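Local structure of ABC transporter, periplasmic solute-binding protein (Rhizobium meliloti, 4WED) at residues A[244-248]-A[512-516]; A[264-270]-A[495-501]. The protein probably captures a peptide, nickel complex or similar small solute in the periplasm and delivers it to an ABC transporter in the inner membrane. All blocks are in the same frame, centred on the assembly; numbering follows the deposited sequence.

Overall arrangement
Contact 2 pairs strand 265-269 with the C-terminal part of strand 488-500 in an antiparallel sheet, while contact 1 joins two loops beside that sheet, its centre about 12 Å from the centre of contact 2. Along the chain contact 2 is nested inside contact 1: 244-248, 264-270, 495-501, then 512-516, with helix 253-261 between the first two. The contacts touch through Ser496 and Glu513, whose side chains are probably hydrogen-bonded, and through Trp498, which packs against Gly244, Gly245 and Ile248. Chain leaving the sheet is thus folded back onto it, and the 512-516 loop also supplies Asp515 to a sodium ion.

Contact 1 (A[244-248]-A[512-516]); sequences GGFWI and TEYDM. With NA (sodium ion), chain B.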
ATOM      1  N   GLY A 244      -9.358  -5.718  12.273  1.00 63.61           N
ATOM      2  CA  GLY A 244      -9.103  -5.029  10.998  1.00 61.59           C
ATOM      3  C   GLY A 244      -7.743  -5.332  10.409  1.00 63.80           C
ATOM      4  O   GLY A 244      -6.891  -5.981  11.049  1.00 64.20           O
ATOM      5  N   GLY A 245      -7.528  -4.842   9.190  1.00 67.53           N
ATOM      6  CA  GLY A 245      -6.202  -4.874   8.552  1.00 60.92           C
ATOM      7  C   GLY A 245      -6.174  -5.949   7.500  1.00 62.18           C
ATOM      8  O   GLY A 245      -6.419  -7.096   7.822  1.00 63.79           O
ATOM      9  N   PHE A 246      -5.902  -5.577   6.247  1.00 65.88           N
ATOM     10  CA  PHE A 246      -5.785  -6.537   5.131  1.00 72.48           C
ATOM     11  C   PHE A 246      -4.898  -7.730   5.434  1.00 69.82           C
ATOM     12  O   PHE A 246      -5.217  -8.845   5.050  1.00 66.61           O
ATOM     13  CB  PHE A 246      -5.264  -5.885   3.856  1.00 79.38           C
ATOM     14  CG  PHE A 246      -6.316  -5.145   3.087  1.00 94.71           C
ATOM     15  CD1 PHE A 246      -7.320  -5.842   2.410  1.00102.96           C
ATOM     16  CD2 PHE A 246      -6.307  -3.745   3.026  1.00 99.67           C
ATOM     17  CE1 PHE A 246      -8.297  -5.151   1.692  1.00108.43           C
ATOM     18  CE2 PHE A 246      -7.278  -3.054   2.316  1.00103.24           C
ATOM     19  CZ  PHE A 246      -8.269  -3.756   1.643  1.00107.47           C
ATOM     20  N   TRP A 247      -3.790  -7.488   6.115  1.00 68.77           N
ATOM     21  CA  TRP A 247      -2.824  -8.553   6.391  1.00 71.13           C
ATOM     22  C   TRP A 247      -2.709  -8.819   7.869  1.00 66.27           C
ATOM     23  O   TRP A 247      -1.627  -9.159   8.379  1.00 65.21           O
ATOM     24  CB  TRP A 247      -1.449  -8.187   5.806  1.00 74.03           C
ATOM     25  CG  TRP A 247      -1.569  -7.908   4.376  1.00 78.98           C
ATOM     26  CD1 TRP A 247      -1.305  -6.739   3.745  1.00 77.61           C
ATOM     27  CD2 TRP A 247      -2.093  -8.792   3.395  1.00 91.74           C
ATOM     28  NE1 TRP A 247      -1.587  -6.848   2.417  1.00 85.60           N
ATOM     29  CE2 TRP A 247      -2.069  -8.106   2.172  1.00 98.62           C
ATOM     30  CE3 TRP A 247      -2.536 -10.120   3.422  1.00 99.97           C
ATOM     31  CZ2 TRP A 247      -2.491  -8.696   0.981  1.00110.06           C
ATOM     32  CZ3 TRP A 247      -2.948 -10.707   2.243  1.00107.64           C
ATOM     33  CH2 TRP A 247      -2.934  -9.994   1.040  1.00111.67           C
ATOM     34  N   ILE A 248      -3.820  -8.652   8.563  1.00 64.37           N
ATOM     35  CA  ILE A 248      -3.855  -8.919   9.992  1.00 65.64           C
ATOM     36  C   ILE A 248      -5.156  -9.677  10.292  1.00 67.04           C
ATOM     37  O   ILE A 248      -5.133 -10.878  10.557  1.00 72.86           O
ATOM     38  CB  ILE A 248      -3.710  -7.594  10.783  1.00 62.74           C
ATOM     39  CG1 ILE A 248      -2.339  -6.935  10.498  1.00 60.27           C
ATOM     40  CG2 ILE A 248      -3.912  -7.811  12.265  1.00 61.51           C
ATOM     41  CD1 ILE A 248      -2.288  -5.474  10.902  1.00 59.21           C
ATOM     42  N   THR A 512       0.419   1.872   7.146  1.00 49.59           N
ATOM     43  CA  THR A 512       0.469   0.848   6.122  1.00 50.34           C
ATOM     44  C   THR A 512      -0.166  -0.378   6.686  1.00 52.15           C
ATOM     45  O   THR A 512      -0.425  -0.474   7.863  1.00 53.11           O
ATOM     46  CB  THR A 512       1.916   0.503   5.656  1.00 51.52           C
ATOM     47  OG1 THR A 512       2.526  -0.394   6.580  1.00 48.63           O
ATOM     48  CG2 THR A 512       2.811   1.754   5.496  1.00 47.70           C
ATOM     49  N   GLU A 513      -0.413  -1.319   5.803  1.00 55.33           N
ATOM     50  CA  GLU A 513      -0.987  -2.594   6.143  1.00 53.37           C
ATOM     51  C   GLU A 513       0.049  -3.534   6.764  1.00 54.40           C
ATOM     52  O   GLU A 513      -0.253  -4.701   7.015  1.00 53.24           O
ATOM     53  CB  GLU A 513      -1.576  -3.234   4.886  1.00 54.51           C
ATOM     54  CG  GLU A 513      -2.835  -2.557   4.328  1.00 57.60           C
ATOM     55  CD  GLU A 513      -3.990  -2.374   5.338  1.00 62.60           C
ATOM     56  OE1 GLU A 513      -4.120  -3.110   6.374  1.00 62.78           O
ATOM     57  OE2 GLU A 513      -4.774  -1.433   5.118  1.00 70.13           O
ATOM     58  N   TYR A 514       1.266  -3.039   6.998  1.00 54.64           N
ATOM     59  CA  TYR A 514       2.369  -3.902   7.499  1.00 56.06           C
ATOM     60  C   TYR A 514       2.745  -3.522   8.941  1.00 58.48           C
ATOM     61  O   TYR A 514       3.646  -4.117   9.540  1.00 54.80           O
ATOM     62  CB  TYR A 514       3.556  -3.871   6.513  1.00 51.35           C
ATOM     63  CG  TYR A 514       3.086  -4.165   5.127  1.00 50.37           C
ATOM     64  CD1 TYR A 514       2.751  -5.450   4.758  1.00 55.65           C
ATOM     65  CD2 TYR A 514       2.900  -3.144   4.189  1.00 54.55           C
ATOM     66  CE1 TYR A 514       2.294  -5.750   3.486  1.00 55.62           C
ATOM     67  CE2 TYR A 514       2.418  -3.401   2.903  1.00 52.73           C
ATOM     68  CZ  TYR A 514       2.121  -4.718   2.555  1.00 55.23           C
ATOM     69  OH  TYR A 514       1.619  -5.019   1.302  1.00 54.20           O
ATOM     70  N   ASP A 515       2.003  -2.532   9.460  1.00 60.08           N
ATOM     71  CA  ASP A 515       2.172  -1.964  10.787  1.00 62.04           C
ATOM     72  C   ASP A 515       1.063  -2.450  11.683  1.00 59.44           C
ATOM     73  O   ASP A 515      -0.050  -2.600  11.222  1.00 56.14           O
ATOM     74  CB  ASP A 515       1.975  -0.447  10.750  1.00 64.22           C
ATOM     75  CG  ASP A 515       3.156   0.289  10.186  1.00 68.04           C
ATOM     76  OD1 ASP A 515       4.270   0.192  10.774  1.00 67.89           O
ATOM     77  OD2 ASP A 515       2.946   1.005   9.170  1.00 74.45           O
HETATM   78  N   MSE A 516       1.370  -2.556  12.975  1.00 60.60           N
HETATM   79  CA  MSE A 516       0.386  -2.755  14.013  1.00 62.98           C
HETATM   80  C   MSE A 516       0.068  -1.450  14.713  1.00 61.10           C
HETATM   81  O   MSE A 516       0.928  -0.849  15.335  1.00 56.84           O
HETATM   82  CB  MSE A 516       1.024  -3.701  15.006  1.00 70.23           C
HETATM   83  CG  MSE A 516       0.053  -4.050  16.141  1.00 75.72           C
HETATM   84 SE   MSE A 516      -1.386  -5.249  15.498  1.00 93.19          SE
HETATM   85  CE  MSE A 516      -0.613  -7.070  15.477  1.00 85.59           C
TER
HETATM   86 NA    NA B 601       4.779   0.590  13.136  1.00 63.85          NA
HETATM   87  O   HOH W   1      -2.932  -5.224   7.432  1.00 60.69           O
HETATM   88  O   HOH W   2       0.514  -7.329   8.475  1.00 65.08           O
HETATM   89  O   HOH W   3       2.568   0.720  14.163  1.00 63.11           O
HETATM   90  O   HOH W   4       6.928   0.992  11.790  1.00 60.52           O
HETATM   91  O   HOH W   5       5.911   0.138  14.819  1.00 68.67           O
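Glu513 reaches across to Phe246 with its carboxylate turned 83° from the phenyl ring, and OE2 lies at the ring's edge, 3.5 Å from CD2 of Phe246. A bend at chi2 (-54°) folds the chain of Glu513 and brings OE1 to the backbone of Phe246, where it accepts a hydrogen bond from Phe246 N at 3.0 Å. The N-H is well off straight (135°) and meets OE1 from above the carboxylate plane. Water 1 adds a second bond to OE1: it donates to that oxygen at 2.6 Å and to the carbonyl O of Glu513, and accepts from Trp247 N. OE2 has a separate partner in Ser496 OG, so both carboxylate oxygens are held. Thr512 to Asp515 form a type I beta turn that begins with an ST turn, Tyr514 N donating to Thr512 OG1; the same hydroxyl donates to Asp515 OD2, while OD1 binds the sodium ion that Asp62 and waters 3, 4 and 5 also ligate. On the other flank the rings of Trp247 and Tyr514 run alongside one another, planes nearly parallel but so far offset that they scarcely overlap, and the closest approach is Trp247 CD1 to Tyr514 CE1 at 3.7 Å. Trp58 meets both rings edge-to-face. Trp247 CD1 also packs on Glu513 CB, and water 2 ties Trp247 O to Glu513 O. Ile248 in turn extends CD1 to within 3.7 Å of Asp515 O, its side chain resting also on Ala59 and Trp498.

Contact 2 (A[264-270]-A[495-501]); sequences FNVVVDP and PSIWAHS
Trp498 O accepts the backbone N-H of Val267 at 2.9 Å and also receives a longer CA-H contact from Val266. The return bond, Trp498 N to Val267 O, is almost straight at 178° and lies in the carbonyl plane. Asp269 and Ser496 form a second such pair, in which Asp269 N meets Ser496 O at 2.9 Å. Toward Asn265 the pairing slackens, and the bond from His500 N to Asn265 O is long and weak at 3.3 Å. Between the hydrogen-bonded pairs, the apolar face carries Val266, Val268, Ile497 and Ala499. There Val266 crosses Ile497 obliquely, CG1 against CG2 at 3.8 Å, and its CG2 branch turns to Ala499 CB. Val268 stands alongside both Ile497 and Pro495: CG1, anti to the backbone N (chi1 -164°), brings the methyl to 3.7 Å from Pro495 CB. Helix 253-261 packs on this face through Leu259, which touches Val266 and Ala499. On the other face His500 holds its imidazole by donating from ND1 to Ser501 O at 2.7 Å, with that oxygen close to the ring plane. The indole of Trp498 leads away to Phe507 and Pro510. At the 264 end, Phe264 presents its ring edge to His500 O, CD1 being 3.6 Å away. Strands 265-269 and 496-500, at 157° to one another, are thus an antiparallel pair in the sheet built round the long strand 488-500, with helix 253-261 preceding strand 265-269 and packing back on the Val266-Ala499 face.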
ATOM      1  N   PHE A 264     -20.746   0.091  17.674  1.00 90.57           N
ATOM      2  CA  PHE A 264     -19.262   0.097  17.803  1.00 89.55           C
ATOM      3  C   PHE A 264     -18.549   1.210  17.035  1.00 85.00           C
ATOM      4  O   PHE A 264     -19.068   1.736  16.053  1.00 80.44           O
ATOM      5  CB  PHE A 264     -18.637  -1.271  17.472  1.00 89.41           C
ATOM      6  CG  PHE A 264     -18.720  -2.245  18.619  1.00 93.05           C
ATOM      7  CD1 PHE A 264     -17.831  -2.159  19.685  1.00 95.43           C
ATOM      8  CD2 PHE A 264     -19.707  -3.207  18.661  1.00 97.65           C
ATOM      9  CE1 PHE A 264     -17.914  -3.027  20.764  1.00 96.74           C
ATOM     10  CE2 PHE A 264     -19.794  -4.078  19.734  1.00102.95           C
ATOM     11  CZ  PHE A 264     -18.893  -3.989  20.783  1.00100.23           C
ATOM     12  N   ASN A 265     -17.365   1.567  17.532  1.00 82.95           N
ATOM     13  CA  ASN A 265     -16.473   2.490  16.855  1.00 81.05           C
ATOM     14  C   ASN A 265     -15.868   1.844  15.631  1.00 75.90           C
ATOM     15  O   ASN A 265     -15.161   0.838  15.727  1.00 72.55           O
ATOM     16  CB  ASN A 265     -15.355   2.922  17.790  1.00 84.86           C
ATOM     17  CG  ASN A 265     -15.845   3.859  18.869  1.00 88.75           C
ATOM     18  OD1 ASN A 265     -16.113   5.031  18.594  1.00 98.43           O
ATOM     19  ND2 ASN A 265     -15.967   3.358  20.099  1.00 87.10           N
ATOM     20  N   VAL A 266     -16.170   2.419  14.479  1.00 72.88           N
ATOM     21  CA  VAL A 266     -15.687   1.898  13.224  1.00 69.20           C
ATOM     22  C   VAL A 266     -14.980   3.024  12.523  1.00 67.56           C
ATOM     23  O   VAL A 266     -15.496   4.130  12.364  1.00 67.30           O
ATOM     24  CB  VAL A 266     -16.791   1.249  12.378  1.00 70.08           C
ATOM     25  CG1 VAL A 266     -16.240   0.750  11.063  1.00 68.69           C
ATOM     26  CG2 VAL A 266     -17.369   0.049  13.131  1.00 71.55           C
ATOM     27  N   VAL A 267     -13.754   2.694  12.144  1.00 65.91           N
ATOM     28  CA  VAL A 267     -12.777   3.630  11.798  1.00 64.77           C
ATOM     29  C   VAL A 267     -12.271   3.254  10.437  1.00 63.84           C
ATOM     30  O   VAL A 267     -11.677   2.202  10.249  1.00 63.68           O
ATOM     31  CB  VAL A 267     -11.641   3.597  12.813  1.00 66.55           C
ATOM     32  CG1 VAL A 267     -10.478   4.512  12.360  1.00 66.44           C
ATOM     33  CG2 VAL A 267     -12.180   4.041  14.162  1.00 67.04           C
ATOM     34  N   VAL A 268     -12.478   4.172   9.510  1.00 63.87           N
ATOM     35  CA  VAL A 268     -12.240   3.975   8.107  1.00 64.85           C
ATOM     36  C   VAL A 268     -11.147   4.934   7.707  1.00 64.92           C
ATOM     37  O   VAL A 268     -11.241   6.151   7.888  1.00 64.50           O
ATOM     38  CB  VAL A 268     -13.478   4.301   7.235  1.00 66.12           C
ATOM     39  CG1 VAL A 268     -13.295   3.717   5.845  1.00 67.08           C
ATOM     40  CG2 VAL A 268     -14.748   3.759   7.871  1.00 69.34           C
ATOM     41  N   ASP A 269     -10.107   4.347   7.169  1.00 66.12           N
ATOM     42  CA  ASP A 269      -9.010   5.061   6.583  1.00 65.08           C
ATOM     43  C   ASP A 269      -9.333   5.048   5.067  1.00 64.12           C
ATOM     44  O   ASP A 269      -9.614   3.979   4.492  1.00 68.12           O
ATOM     45  CB  ASP A 269      -7.765   4.270   7.003  1.00 66.34           C
ATOM     46  CG  ASP A 269      -6.490   4.729   6.373  1.00 68.27           C
ATOM     47  OD1 ASP A 269      -6.495   5.733   5.647  1.00 66.89           O
ATOM     48  OD2 ASP A 269      -5.457   4.012   6.594  1.00 77.95           O
ATOM     49  N   PRO A 270      -9.345   6.234   4.412  1.00 62.67           N
ATOM     50  CA  PRO A 270      -9.546   6.297   2.943  1.00 61.63           C
ATOM     51  C   PRO A 270      -8.521   5.489   2.123  1.00 60.29           C
ATOM     52  O   PRO A 270      -8.793   5.155   0.965  1.00 64.26           O
ATOM     53  CB  PRO A 270      -9.401   7.784   2.618  1.00 62.10           C
ATOM     54  CG  PRO A 270      -9.545   8.499   3.902  1.00 63.75           C
ATOM     55  CD  PRO A 270      -9.118   7.569   4.996  1.00 63.04           C
ATOM     56  N   PRO A 495     -10.846   1.530   0.864  1.00 64.41           N
ATOM     57  CA  PRO A 495     -10.676   1.916   2.264  1.00 62.01           C
ATOM     58  C   PRO A 495     -10.190   0.758   3.135  1.00 61.75           C
ATOM     59  O   PRO A 495     -10.258  -0.406   2.739  1.00 54.60           O
ATOM     60  CB  PRO A 495     -12.081   2.299   2.661  1.00 63.50           C
ATOM     61  CG  PRO A 495     -12.900   1.271   1.938  1.00 65.92           C
ATOM     62  CD  PRO A 495     -12.195   0.978   0.638  1.00 65.69           C
ATOM     63  N   SER A 496      -9.680   1.108   4.309  1.00 64.11           N
ATOM     64  CA  SER A 496      -9.174   0.144   5.274  1.00 64.55           C
ATOM     65  C   SER A 496      -9.924   0.368   6.550  1.00 63.04           C
ATOM     66  O   SER A 496      -9.969   1.485   7.090  1.00 66.46           O
ATOM     67  CB  SER A 496      -7.679   0.357   5.525  1.00 67.64           C
ATOM     68  OG  SER A 496      -7.109  -0.716   6.266  1.00 70.27           O
ATOM     69  N   ILE A 497     -10.528  -0.694   7.031  1.00 63.91           N
ATOM     70  CA  ILE A 497     -11.526  -0.571   8.066  1.00 65.27           C
ATOM     71  C   ILE A 497     -11.096  -1.313   9.300  1.00 63.07           C
ATOM     72  O   ILE A 497     -10.774  -2.497   9.235  1.00 63.28           O
ATOM     73  CB  ILE A 497     -12.851  -1.127   7.585  1.00 70.62           C
ATOM     74  CG1 ILE A 497     -13.271  -0.384   6.313  1.00 70.11           C
ATOM     75  CG2 ILE A 497     -13.924  -0.998   8.676  1.00 76.49           C
ATOM     76  CD1 ILE A 497     -14.270  -1.172   5.488  1.00 74.56           C
ATOM     77  N   TRP A 498     -11.081  -0.581  10.410  1.00 61.52           N
ATOM     78  CA  TRP A 498     -10.798  -1.121  11.733  1.00 62.48           C
ATOM     79  C   TRP A 498     -11.986  -0.922  12.635  1.00 61.86           C
ATOM     80  O   TRP A 498     -12.770  -0.012  12.423  1.00 63.13           O
ATOM     81  CB  TRP A 498      -9.562  -0.444  12.319  1.00 62.63           C
ATOM     82  CG  TRP A 498      -8.278  -0.886  11.667  1.00 59.89           C
ATOM     83  CD1 TRP A 498      -7.790  -0.501  10.453  1.00 59.39           C
ATOM     84  CD2 TRP A 498      -7.342  -1.810  12.197  1.00 60.56           C
ATOM     85  NE1 TRP A 498      -6.598  -1.142  10.182  1.00 57.40           N
ATOM     86  CE2 TRP A 498      -6.303  -1.956  11.244  1.00 60.69           C
ATOM     87  CE3 TRP A 498      -7.285  -2.560  13.375  1.00 63.88           C
ATOM     88  CZ2 TRP A 498      -5.206  -2.789  11.464  1.00 60.25           C
ATOM     89  CZ3 TRP A 498      -6.202  -3.400  13.587  1.00 64.11           C
ATOM     90  CH2 TRP A 498      -5.171  -3.501  12.639  1.00 63.50           C
ATOM     91  N   ALA A 499     -12.182  -1.818  13.601  1.00 63.55           N
ATOM     92  CA  ALA A 499     -13.088  -1.523  14.699  1.00 63.29           C
ATOM     93  C   ALA A 499     -12.408  -1.803  16.018  1.00 63.92           C
ATOM     94  O   ALA A 499     -11.606  -2.715  16.105  1.00 64.31           O
ATOM     95  CB  ALA A 499     -14.378  -2.297  14.574  1.00 66.89           C
ATOM     96  N   HIS A 500     -12.710  -0.989  17.028  1.00 65.18           N
ATOM     97  CA  HIS A 500     -12.277  -1.212  18.400  1.00 66.13           C
ATOM     98  C   HIS A 500     -13.430  -1.154  19.379  1.00 71.98           C
ATOM     99  O   HIS A 500     -14.566  -0.746  19.053  1.00 73.09           O
ATOM    100  CB  HIS A 500     -11.235  -0.175  18.845  1.00 66.34           C
ATOM    101  CG  HIS A 500     -11.691   1.257  18.781  1.00 66.15           C
ATOM    102  ND1 HIS A 500     -12.546   1.825  19.709  1.00 70.83           N
ATOM    103  CD2 HIS A 500     -11.370   2.245  17.915  1.00 66.08           C
ATOM    104  CE1 HIS A 500     -12.748   3.095  19.396  1.00 71.64           C
ATOM    105  NE2 HIS A 500     -12.031   3.379  18.319  1.00 68.52           N
ATOM    106  N   SER A 501     -13.117  -1.537  20.613  1.00 74.86           N
ATOM    107  CA  SER A 501     -14.108  -1.549  21.661  1.00 76.84           C
ATOM    108  C   SER A 501     -14.193  -0.145  22.244  1.00 77.24           C
ATOM    109  O   SER A 501     -13.343   0.716  21.983  1.00 76.39           O
ATOM    110  CB  SER A 501     -13.769  -2.591  22.728  1.00 77.37           C
ATOM    111  OG  SER A 501     -12.441  -2.484  23.183  1.00 75.10           O
TER